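Local coordinates for protein TSC1 N-terminal domain (Chaetomium thermophilum, PDB 7A0M) that probably helps bring the TSC complex to lysosomal membranes by binding phosphoinositides, so that mTORC1 can be regulated, at residues L233-T242 with T269-W280. Residues are numbered along the deposited sequence; the frame is centred on the assembly and turned at random.
Sequences LQSLQKDEST and TLFNIYARLLFW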
loop_
_atom_site.group_PDB
_atom_site.type_symbol
_atom_site.label_atom_id
_atom_site.label_comp_id
_atom_site.label_asym_id
_atom_site.label_seq_id
_atom_site.Cartn_x
_atom_site.Cartn_y
_atom_site.Cartn_z
ATOM N N LEU B 233 8.380 26.872 -6.387
ATOM C CA LEU B 233 9.253 25.777 -6.794
ATOM C C LEU B 233 10.717 26.200 -6.762
ATOM O O LEU B 233 11.599 25.395 -6.443
ATOM C CB LEU B 233 8.870 25.297 -8.193
ATOM C CG LEU B 233 7.412 24.871 -8.386
ATOM C CD1 LEU B 233 7.215 24.220 -9.748
ATOM C CD2 LEU B 233 6.957 23.938 -7.274
ATOM N N GLN B 234 10.995 27.462 -7.098
ATOM C CA GLN B 234 12.372 27.946 -7.085
ATOM C C GLN B 234 12.937 27.976 -5.670
ATOM O O GLN B 234 14.109 27.645 -5.457
ATOM C CB GLN B 234 12.438 29.329 -7.731
ATOM C CG GLN B 234 13.839 29.842 -7.986
ATOM C CD GLN B 234 13.900 30.786 -9.169
ATOM O OE1 GLN B 234 14.965 31.296 -9.516
ATOM N NE2 GLN B 234 12.759 30.997 -9.820
ATOM N N SER B 235 12.123 28.382 -4.692
ATOM C CA SER B 235 12.552 28.315 -3.298
ATOM C C SER B 235 12.813 26.875 -2.872
ATOM O O SER B 235 13.785 26.593 -2.162
ATOM C CB SER B 235 11.504 28.960 -2.394
ATOM O OG SER B 235 11.862 28.838 -1.027
ATOM N N LEU B 236 11.949 25.950 -3.297
ATOM C CA LEU B 236 12.121 24.544 -2.941
ATOM C C LEU B 236 13.398 23.960 -3.535
ATOM O O LEU B 236 13.956 23.004 -2.985
ATOM C CB LEU B 236 10.904 23.744 -3.402
ATOM C CG LEU B 236 9.614 23.964 -2.607
ATOM C CD1 LEU B 236 8.404 23.542 -3.421
ATOM C CD2 LEU B 236 9.662 23.202 -1.293
ATOM N N GLN B 237 13.874 24.513 -4.652
ATOM C CA GLN B 237 15.071 23.997 -5.306
ATOM C C GLN B 237 16.356 24.650 -4.815
ATOM O O GLN B 237 17.421 24.026 -4.891
ATOM C CB GLN B 237 14.981 24.189 -6.823
ATOM C CG GLN B 237 13.955 23.319 -7.523
ATOM C CD GLN B 237 13.958 23.540 -9.022
ATOM O OE1 GLN B 237 12.923 23.817 -9.626
ATOM N NE2 GLN B 237 15.130 23.414 -9.635
ATOM N N LYS B 238 16.290 25.882 -4.318
ATOM C CA LYS B 238 17.500 26.658 -4.065
ATOM C C LYS B 238 17.690 27.062 -2.613
ATOM O O LYS B 238 18.821 27.035 -2.123
ATOM C CB LYS B 238 17.505 27.923 -4.935
ATOM C CG LYS B 238 17.482 27.657 -6.430
ATOM C CD LYS B 238 17.337 28.953 -7.208
ATOM C CE LYS B 238 17.275 28.700 -8.704
ATOM N NZ LYS B 238 17.433 29.961 -9.479
ATOM N N ASP B 239 16.626 27.453 -1.912
ATOM C CA ASP B 239 16.778 27.905 -0.535
ATOM C C ASP B 239 17.356 26.794 0.335
ATOM O O ASP B 239 17.111 25.605 0.115
ATOM C CB ASP B 239 15.439 28.378 0.029
ATOM C CG ASP B 239 15.022 29.729 -0.522
ATOM O OD1 ASP B 239 15.910 30.492 -0.957
ATOM O OD2 ASP B 239 13.812 30.035 -0.509
ATOM N N GLU B 240 18.130 27.199 1.340
ATOM C CA GLU B 240 18.874 26.264 2.167
ATOM C C GLU B 240 18.417 26.250 3.618
ATOM O O GLU B 240 18.976 25.492 4.419
ATOM C CB GLU B 240 20.373 26.587 2.097
ATOM C CG GLU B 240 20.927 26.558 0.680
ATOM C CD GLU B 240 22.388 26.954 0.605
ATOM O OE1 GLU B 240 22.961 27.323 1.652
ATOM O OE2 GLU B 240 22.960 26.900 -0.503
ATOM N N SER B 241 17.423 27.057 3.977
ATOM C CA SER B 241 16.844 27.025 5.311
ATOM C C SER B 241 15.766 25.950 5.371
ATOM O O SER B 241 14.846 25.939 4.547
ATOM C CB SER B 241 16.255 28.388 5.683
ATOM O OG SER B 241 15.521 28.312 6.893
ATOM N N THR B 242 15.894 25.037 6.338
ATOM C CA THR B 242 14.887 23.995 6.511
ATOM C C THR B 242 13.511 24.598 6.772
ATOM O O THR B 242 12.494 24.072 6.304
ATOM C CB THR B 242 15.286 23.060 7.652
ATOM O OG1 THR B 242 16.643 22.638 7.472
ATOM C CG2 THR B 242 14.382 21.835 7.680
ATOM N N THR B 269 10.140 18.864 -12.515
ATOM C CA THR B 269 10.548 19.761 -11.441
ATOM C C THR B 269 10.036 19.267 -10.091
ATOM O O THR B 269 10.778 19.246 -9.103
ATOM C CB THR B 269 10.039 21.174 -11.722
ATOM O OG1 THR B 269 10.528 21.616 -12.996
ATOM C CG2 THR B 269 10.494 22.132 -10.642
ATOM N N LEU B 270 8.764 18.864 -10.036
ATOM C CA LEU B 270 8.186 18.383 -8.785
ATOM C C LEU B 270 8.890 17.125 -8.290
ATOM O O LEU B 270 9.115 16.965 -7.084
ATOM C CB LEU B 270 6.691 18.125 -8.972
ATOM C CG LEU B 270 5.847 19.350 -9.333
ATOM C CD1 LEU B 270 4.436 18.940 -9.724
ATOM C CD2 LEU B 270 5.817 20.336 -8.174
ATOM N N PHE B 271 9.245 16.219 -9.204
ATOM C CA PHE B 271 9.950 15.004 -8.806
ATOM C C PHE B 271 11.356 15.314 -8.307
ATOM O O PHE B 271 11.821 14.711 -7.333
ATOM C CB PHE B 271 10.000 14.019 -9.974
ATOM C CG PHE B 271 8.653 13.506 -10.398
ATOM C CD1 PHE B 271 7.589 13.491 -9.510
ATOM C CD2 PHE B 271 8.453 13.031 -11.683
ATOM C CE1 PHE B 271 6.349 13.016 -9.899
ATOM C CE2 PHE B 271 7.216 12.555 -12.078
ATOM C CZ PHE B 271 6.163 12.548 -11.185
ATOM N N ASN B 272 12.052 16.243 -8.967
ATOM C CA ASN B 272 13.390 16.623 -8.523
ATOM C C ASN B 272 13.360 17.297 -7.158
ATOM O O ASN B 272 14.295 17.130 -6.366
ATOM C CB ASN B 272 14.049 17.537 -9.555
ATOM C CG ASN B 272 14.468 16.795 -10.809
ATOM O OD1 ASN B 272 14.650 15.577 -10.794
ATOM N ND2 ASN B 272 14.625 17.528 -11.906
ATOM N N ILE B 273 12.308 18.067 -6.870
ATOM C CA ILE B 273 12.175 18.679 -5.550
ATOM C C ILE B 273 12.057 17.606 -4.476
ATOM O O ILE B 273 12.675 17.707 -3.409
ATOM C CB ILE B 273 10.974 19.643 -5.525
ATOM C CG1 ILE B 273 11.269 20.883 -6.372
ATOM C CG2 ILE B 273 10.629 20.041 -4.095
ATOM C CD1 ILE B 273 10.088 21.818 -6.514
ATOM N N TYR B 274 11.270 16.560 -4.741
ATOM C CA TYR B 274 11.155 15.460 -3.788
ATOM C C TYR B 274 12.507 14.805 -3.531
ATOM O O TYR B 274 12.850 14.503 -2.382
ATOM C CB TYR B 274 10.147 14.426 -4.292
ATOM C CG TYR B 274 10.250 13.092 -3.587
ATOM C CD1 TYR B 274 9.660 12.895 -2.346
ATOM C CD2 TYR B 274 10.936 12.030 -4.162
ATOM C CE1 TYR B 274 9.754 11.679 -1.697
ATOM C CE2 TYR B 274 11.035 10.811 -3.520
ATOM C CZ TYR B 274 10.442 10.642 -2.289
ATOM O OH TYR B 274 10.536 9.427 -1.647
ATOM N N ALA B 275 13.284 14.572 -4.592
ATOM C CA ALA B 275 14.585 13.930 -4.430
ATOM C C ALA B 275 15.541 14.806 -3.629
ATOM O O ALA B 275 16.327 14.297 -2.822
ATOM C CB ALA B 275 15.176 13.591 -5.796
ATOM N N ARG B 276 15.495 16.124 -3.842
ATOM C CA ARG B 276 16.359 17.024 -3.084
ATOM C C ARG B 276 16.008 16.999 -1.604
ATOM O O ARG B 276 16.891 16.895 -0.744
ATOM C CB ARG B 276 16.255 18.450 -3.625
ATOM C CG ARG B 276 17.210 19.409 -2.931
ATOM C CD ARG B 276 16.724 20.847 -2.975
ATOM N NE ARG B 276 17.719 21.758 -2.413
ATOM C CZ ARG B 276 17.444 22.968 -1.938
ATOM N NH1 ARG B 276 16.197 23.420 -1.943
ATOM N NH2 ARG B 276 18.416 23.723 -1.446
ATOM N N LEU B 277 14.716 17.103 -1.286
ATOM C CA LEU B 277 14.296 17.106 0.110
ATOM C C LEU B 277 14.498 15.743 0.758
ATOM O O LEU B 277 14.678 15.659 1.979
ATOM C CB LEU B 277 12.833 17.537 0.215
ATOM C CG LEU B 277 12.484 18.857 -0.477
ATOM C CD1 LEU B 277 11.067 19.302 -0.138
ATOM C CD2 LEU B 277 13.495 19.939 -0.128
ATOM N N LEU B 278 14.467 14.670 -0.036
ATOM C CA LEU B 278 14.722 13.337 0.501
ATOM C C LEU B 278 16.138 13.214 1.054
ATOM O O LEU B 278 16.373 12.440 1.988
ATOM C CB LEU B 278 14.469 12.285 -0.579
ATOM C CG LEU B 278 14.379 10.827 -0.128
ATOM C CD1 LEU B 278 13.206 10.635 0.824
ATOM C CD2 LEU B 278 14.249 9.906 -1.333
ATOM N N PHE B 279 17.089 13.967 0.500
ATOM C CA PHE B 279 18.477 13.969 0.952
ATOM C C PHE B 279 18.834 15.281 1.642
ATOM O O PHE B 279 19.937 15.806 1.475
ATOM C CB PHE B 279 19.439 13.715 -0.206
ATOM C CG PHE B 279 19.493 12.286 -0.655
ATOM C CD1 PHE B 279 18.386 11.669 -1.212
ATOM C CD2 PHE B 279 20.659 11.554 -0.508
ATOM C CE1 PHE B 279 18.446 10.353 -1.618
ATOM C CE2 PHE B 279 20.723 10.239 -0.913
ATOM C CZ PHE B 279 19.614 9.639 -1.469
ATOM N N TRP B 280 17.897 15.830 2.416
ATOM C CA TRP B 280 18.124 17.122 3.053
ATOM C C TRP B 280 19.281 17.078 4.045
ATOM O O TRP B 280 19.931 18.102 4.281
ATOM C CB TRP B 280 16.848 17.588 3.752
ATOM C CG TRP B 280 16.915 19.006 4.218
ATOM C CD1 TRP B 280 17.024 19.442 5.505
ATOM C CD2 TRP B 280 16.887 20.177 3.396
ATOM N NE1 TRP B 280 17.061 20.814 5.537
ATOM C CE2 TRP B 280 16.979 21.290 4.255
ATOM C CE3 TRP B 280 16.791 20.396 2.018
ATOM C CZ2 TRP B 280 16.976 22.600 3.782
ATOM C CZ3 TRP B 280 16.789 21.697 1.550
ATOM C CH2 TRP B 280 16.882 22.783 2.430
#
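R276, near the end of helix 267-278, and W280, just past it, reach to the end of helix 228-238 and the turn after it, closing a buried helix-helix contact within the Hamartin family region of this all-helical domain. The two axes run 35° apart in direction, 9.6 Å at their closest. Leucine and isoleucine fill the gap between them: I273 CD1 lies against L236 CB (3.7 Å) and also meets L233 CD2, while L236 CD2 faces L277 CD1 and V245 of helix 242-255 packs on both L236 and L277. R276, CG anti to the backbone N (chi1 -176°), extends straight to the helix end. Its NH1 donates to L236 O (2.5 Å) in a bent bond (140°), standing above that carbonyl's plane, and its NH2 to D239 O (2.8 Å). Q237 O sits over one guanidinium face; the edge of the W280 indole, through CZ3, meets the opposite face. W280 NE1 donates nearly in the ring plane to T242 OG1 (2.7 Å), which also bonds G317 O. The D239 carboxylate turns away to a salt bridge with R202. Arginine thus takes up one carbonyl of the last helical turn and one just beyond it, where the helix dipole would probably stabilise its charge, and the indole helps hold the first turn of helix 242-255.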